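Probable glutamine-binding lipoprotein GlnH (GLNBP) (Mycobacterium tuberculosis, PDB 6H20) binds aspartate, glutamate and asparagine as an extracellular solute-binding lipoprotein and probably signals amino acid availability to protein kinase G. Local coordinates at residues T136-D150 / P221-Y235. Numbering follows the deposited sequence.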
# COMPACT_ATOMS: atom_id res chain seq x y z
N THR A 136 9.47 -6.51 7.30
CA THR A 136 10.13 -6.74 6.03
C THR A 136 9.13 -6.58 4.88
O THR A 136 7.90 -6.52 5.07
CB THR A 136 10.74 -8.14 5.97
OG1 THR A 136 9.73 -9.12 6.23
CG2 THR A 136 11.88 -8.27 6.99
N VAL A 137 9.66 -6.54 3.66
CA VAL A 137 8.83 -6.26 2.48
C VAL A 137 7.96 -7.47 2.16
O VAL A 137 8.46 -8.59 2.03
CB VAL A 137 9.73 -5.92 1.29
CG1 VAL A 137 8.90 -5.73 0.01
CG2 VAL A 137 10.58 -4.70 1.58
N TYR A 138 6.64 -7.24 2.00
CA TYR A 138 5.75 -8.33 1.63
C TYR A 138 5.25 -8.27 0.19
O TYR A 138 4.65 -9.25 -0.29
CB TYR A 138 4.56 -8.45 2.62
CG TYR A 138 3.52 -7.36 2.55
CD1 TYR A 138 2.46 -7.43 1.65
CD2 TYR A 138 3.58 -6.26 3.40
CE1 TYR A 138 1.50 -6.43 1.60
CE2 TYR A 138 2.62 -5.25 3.36
CZ TYR A 138 1.59 -5.35 2.44
OH TYR A 138 0.65 -4.35 2.40
N LEU A 139 5.50 -7.18 -0.52
CA LEU A 139 5.16 -7.08 -1.93
C LEU A 139 5.92 -5.88 -2.46
O LEU A 139 5.99 -4.86 -1.77
CB LEU A 139 3.66 -6.85 -2.11
CG LEU A 139 3.14 -6.89 -3.55
CD1 LEU A 139 3.27 -8.29 -4.12
CD2 LEU A 139 1.67 -6.45 -3.59
N ASP A 140 6.49 -6.00 -3.66
CA ASP A 140 7.28 -4.91 -4.24
C ASP A 140 6.59 -4.41 -5.50
O ASP A 140 6.56 -5.12 -6.51
CB ASP A 140 8.71 -5.35 -4.54
CG ASP A 140 9.58 -4.20 -4.96
OD1 ASP A 140 9.48 -3.12 -4.34
OD2 ASP A 140 10.39 -4.37 -5.90
N ALA A 141 6.06 -3.20 -5.45
CA ALA A 141 5.36 -2.60 -6.58
C ALA A 141 6.20 -1.46 -7.16
O ALA A 141 7.27 -1.13 -6.66
CB ALA A 141 3.97 -2.12 -6.15
N ASN A 142 5.71 -0.88 -8.25
CA ASN A 142 6.42 0.26 -8.82
C ASN A 142 5.41 1.23 -9.42
O ASN A 142 4.44 0.81 -10.07
CB ASN A 142 7.44 -0.15 -9.88
CG ASN A 142 8.59 0.83 -9.98
OD1 ASN A 142 8.41 1.99 -10.36
ND2 ASN A 142 9.80 0.38 -9.61
N GLN A 143 5.67 2.53 -9.22
CA GLN A 143 4.74 3.56 -9.69
C GLN A 143 4.73 3.62 -11.21
O GLN A 143 5.79 3.71 -11.85
CB GLN A 143 5.16 4.92 -9.13
CG GLN A 143 4.19 6.05 -9.53
CD GLN A 143 4.35 7.27 -8.64
OE1 GLN A 143 5.08 7.24 -7.64
NE2 GLN A 143 3.67 8.36 -9.00
N ARG A 144 3.52 3.61 -11.80
CA ARG A 144 3.37 3.74 -13.25
C ARG A 144 2.21 4.70 -13.54
O ARG A 144 1.77 5.45 -12.66
CB ARG A 144 3.22 2.37 -13.93
CG ARG A 144 4.46 1.48 -13.74
CD ARG A 144 4.37 0.19 -14.55
NE ARG A 144 4.45 0.47 -15.98
CZ ARG A 144 4.17 -0.43 -16.92
NH1 ARG A 144 3.80 -1.65 -16.57
NH2 ARG A 144 4.26 -0.10 -18.21
N ILE A 145 1.72 4.68 -14.77
CA ILE A 145 0.69 5.60 -15.24
C ILE A 145 -0.51 4.81 -15.76
O ILE A 145 -0.34 3.80 -16.45
CB ILE A 145 1.25 6.51 -16.36
CG1 ILE A 145 2.45 7.33 -15.87
CG2 ILE A 145 0.15 7.42 -16.92
CD1 ILE A 145 3.25 7.99 -17.00
N LEU A 146 -1.72 5.28 -15.44
CA LEU A 146 -2.96 4.71 -15.94
C LEU A 146 -3.69 5.76 -16.77
O LEU A 146 -3.90 6.89 -16.32
CB LEU A 146 -3.85 4.30 -14.75
CG LEU A 146 -5.23 3.71 -15.08
CD1 LEU A 146 -5.06 2.30 -15.55
CD2 LEU A 146 -6.12 3.76 -13.83
N ALA A 147 -4.06 5.40 -18.00
CA ALA A 147 -4.75 6.34 -18.87
C ALA A 147 -5.75 5.57 -19.72
O ALA A 147 -5.64 4.35 -19.87
CB ALA A 147 -3.76 7.09 -19.77
N PRO A 148 -6.74 6.25 -20.29
CA PRO A 148 -7.65 5.55 -21.22
C PRO A 148 -6.90 5.03 -22.43
O PRO A 148 -5.88 5.58 -22.85
CB PRO A 148 -8.65 6.65 -21.62
CG PRO A 148 -8.57 7.66 -20.48
CD PRO A 148 -7.14 7.65 -20.06
N ARG A 149 -7.45 3.96 -23.03
CA ARG A 149 -6.76 3.31 -24.14
C ARG A 149 -6.54 4.24 -25.34
O ARG A 149 -5.60 4.03 -26.11
CB ARG A 149 -7.52 2.05 -24.57
CG ARG A 149 -7.18 0.85 -23.71
CD ARG A 149 -8.26 -0.21 -23.79
NE ARG A 149 -7.84 -1.37 -23.02
CZ ARG A 149 -6.98 -2.28 -23.46
NH1 ARG A 149 -6.49 -2.18 -24.70
NH2 ARG A 149 -6.63 -3.28 -22.68
N ASP A 150 -7.38 5.25 -25.52
CA ASP A 150 -7.20 6.16 -26.65
C ASP A 150 -6.32 7.36 -26.33
O ASP A 150 -6.10 8.20 -27.21
CB ASP A 150 -8.55 6.63 -27.20
CG ASP A 150 -9.42 7.28 -26.15
OD1 ASP A 150 -9.58 6.68 -25.06
OD2 ASP A 150 -9.97 8.38 -26.41
N PRO A 221 -11.87 -1.84 -17.78
CA PRO A 221 -10.90 -2.35 -18.77
C PRO A 221 -10.68 -1.44 -19.97
O PRO A 221 -9.84 -1.76 -20.82
CB PRO A 221 -11.49 -3.70 -19.18
CG PRO A 221 -12.51 -4.02 -18.15
CD PRO A 221 -13.03 -2.74 -17.62
N TYR A 222 -11.39 -0.31 -20.05
CA TYR A 222 -11.07 0.72 -21.04
C TYR A 222 -9.75 1.41 -20.71
O TYR A 222 -9.16 2.06 -21.58
CB TYR A 222 -12.26 1.69 -21.10
CG TYR A 222 -12.06 3.02 -21.79
CD1 TYR A 222 -11.57 3.10 -23.09
CD2 TYR A 222 -12.40 4.21 -21.14
CE1 TYR A 222 -11.42 4.34 -23.72
CE2 TYR A 222 -12.25 5.43 -21.76
CZ TYR A 222 -11.76 5.50 -23.04
OH TYR A 222 -11.61 6.75 -23.63
N LEU A 223 -9.26 1.26 -19.48
CA LEU A 223 -7.99 1.87 -19.09
C LEU A 223 -6.85 0.88 -19.26
O LEU A 223 -7.04 -0.35 -19.25
CB LEU A 223 -8.06 2.33 -17.64
CG LEU A 223 -9.33 3.09 -17.28
CD1 LEU A 223 -9.26 3.48 -15.80
CD2 LEU A 223 -9.49 4.33 -18.14
N HIS A 224 -5.64 1.42 -19.42
CA HIS A 224 -4.44 0.59 -19.50
C HIS A 224 -3.28 1.27 -18.78
O HIS A 224 -3.26 2.49 -18.57
CB HIS A 224 -4.08 0.17 -20.95
CG HIS A 224 -3.65 1.30 -21.84
ND1 HIS A 224 -3.16 1.08 -23.11
CD2 HIS A 224 -3.64 2.65 -21.67
CE1 HIS A 224 -2.86 2.24 -23.68
NE2 HIS A 224 -3.15 3.20 -22.82
N ILE A 225 -2.28 0.46 -18.42
CA ILE A 225 -1.11 0.92 -17.69
C ILE A 225 0.03 1.12 -18.68
O ILE A 225 0.31 0.24 -19.51
CB ILE A 225 -0.72 -0.09 -16.61
CG1 ILE A 225 -1.83 -0.20 -15.56
CG2 ILE A 225 0.61 0.30 -15.95
CD1 ILE A 225 -1.65 -1.37 -14.58
N VAL A 226 0.68 2.28 -18.60
CA VAL A 226 1.71 2.68 -19.53
C VAL A 226 2.89 3.26 -18.76
O VAL A 226 2.81 3.55 -17.56
CB VAL A 226 1.20 3.71 -20.56
CG1 VAL A 226 0.02 3.15 -21.35
CG2 VAL A 226 0.79 5.00 -19.87
N GLY A 227 4.01 3.40 -19.47
CA GLY A 227 5.15 4.13 -18.97
C GLY A 227 6.15 3.29 -18.22
O GLY A 227 5.93 2.11 -17.93
N PRO A 228 7.28 3.89 -17.88
CA PRO A 228 8.35 3.15 -17.20
C PRO A 228 8.07 3.05 -15.71
O PRO A 228 7.16 3.67 -15.17
CB PRO A 228 9.56 4.06 -17.44
CG PRO A 228 8.98 5.44 -17.42
CD PRO A 228 7.58 5.33 -17.99
N ASP A 229 8.87 2.23 -15.05
CA ASP A 229 8.87 2.24 -13.60
C ASP A 229 9.34 3.61 -13.12
O ASP A 229 10.43 4.06 -13.47
CB ASP A 229 9.82 1.15 -13.10
CG ASP A 229 9.23 -0.24 -13.21
OD1 ASP A 229 8.02 -0.39 -13.50
OD2 ASP A 229 9.99 -1.21 -13.01
N MET A 230 8.50 4.30 -12.34
CA MET A 230 8.78 5.66 -11.92
C MET A 230 9.33 5.77 -10.50
O MET A 230 9.91 6.80 -10.16
CB MET A 230 7.51 6.52 -11.98
CG MET A 230 6.93 6.66 -13.39
SD MET A 230 5.28 7.38 -13.37
CE MET A 230 5.62 8.99 -12.68
N ALA A 231 9.16 4.73 -9.68
CA ALA A 231 9.58 4.75 -8.28
C ALA A 231 9.22 3.45 -7.60
O ALA A 231 8.04 3.06 -7.59
CB ALA A 231 8.90 5.89 -7.52
N ASP A 232 10.20 2.80 -6.99
CA ASP A 232 9.95 1.56 -6.27
C ASP A 232 9.02 1.79 -5.08
O ASP A 232 9.08 2.82 -4.41
CB ASP A 232 11.28 1.02 -5.75
CG ASP A 232 11.13 -0.30 -5.04
OD1 ASP A 232 10.55 -1.21 -5.65
OD2 ASP A 232 11.59 -0.41 -3.87
N GLN A 233 8.17 0.79 -4.81
CA GLN A 233 7.18 0.86 -3.73
C GLN A 233 7.21 -0.45 -2.97
O GLN A 233 6.42 -1.37 -3.24
CB GLN A 233 5.78 1.13 -4.30
CG GLN A 233 5.73 2.31 -5.27
CD GLN A 233 5.96 3.66 -4.60
OE1 GLN A 233 5.67 3.86 -3.42
NE2 GLN A 233 6.47 4.61 -5.38
N PRO A 234 8.12 -0.59 -2.01
CA PRO A 234 8.19 -1.84 -1.24
C PRO A 234 7.24 -1.81 -0.06
O PRO A 234 7.44 -1.01 0.87
CB PRO A 234 9.66 -1.88 -0.79
CG PRO A 234 10.05 -0.39 -0.67
CD PRO A 234 9.11 0.41 -1.58
N TYR A 235 6.20 -2.64 -0.08
CA TYR A 235 5.17 -2.60 0.96
C TYR A 235 5.65 -3.25 2.24
O TYR A 235 6.22 -4.34 2.23
CB TYR A 235 3.93 -3.35 0.51
CG TYR A 235 3.16 -2.76 -0.64
CD1 TYR A 235 3.52 -1.54 -1.22
CD2 TYR A 235 2.08 -3.43 -1.16
CE1 TYR A 235 2.78 -1.01 -2.30
CE2 TYR A 235 1.34 -2.92 -2.21
CZ TYR A 235 1.69 -1.72 -2.78
OH TYR A 235 0.93 -1.23 -3.84
O HOH W 1 10.19 -2.05 -8.20
O HOH W 2 6.77 7.48 -5.27
O HOH W 3 2.87 -0.83 -20.53
O HOH W 4 -7.30 -2.94 -19.92
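Strand 139-148 pairs antiparallel with both strand 223-226, at 145°, and strand 232-235; Ile-145 and Ala-147 form hydrogen-bonded pairs with Val-226 and His-224, and Ala-141 with Gln-233. Between the two partner strands the chain runs as a loop from Gly-227 to Ala-231, whose backbone is bound by Arg-144 and Asn-142. Arg-144, its chain bent at chi3 (68°), turns its guanidinium side-on to Gly-227 O, which accepts from both NE and NH2, while Ile-225 CG2 lies over one face of the group. Asn-142 OD1 accepts from Ala-231 N at 2.9 Å, and its amide stacks on the Asp-229 carboxylate, the planes 16° apart. Strands 139-148 and 232-240, passing together between the lobes, are consistent with the two-stranded hinge of a family 3 solute-binding protein, and the bound asparagine touches Gln-233 and Tyr-235. Tyr-235 CB sits over one face of the Tyr-138 ring, 3.9 Å from its centroid, and its own ring lies alongside Leu-139, Tyr-235 CE2 3.8 Å from Leu-139 CD2; its hydroxyl bonds to Asp-209, a binding-site residue. Gln-233 OE1 reaches Ser-123 and Thr-171, while its NE2 shares a water with Gln-143 OE1. Asp-140 OD1 and Asp-232 OD1 lie 2.6 Å apart, close enough that one of the two acids is probably protonated. At the far end His-224 is sandwiched between Val-226 CG1 and Arg-149 CA, and Pro-148 CB packs 3.6 Å from Tyr-222 CZ.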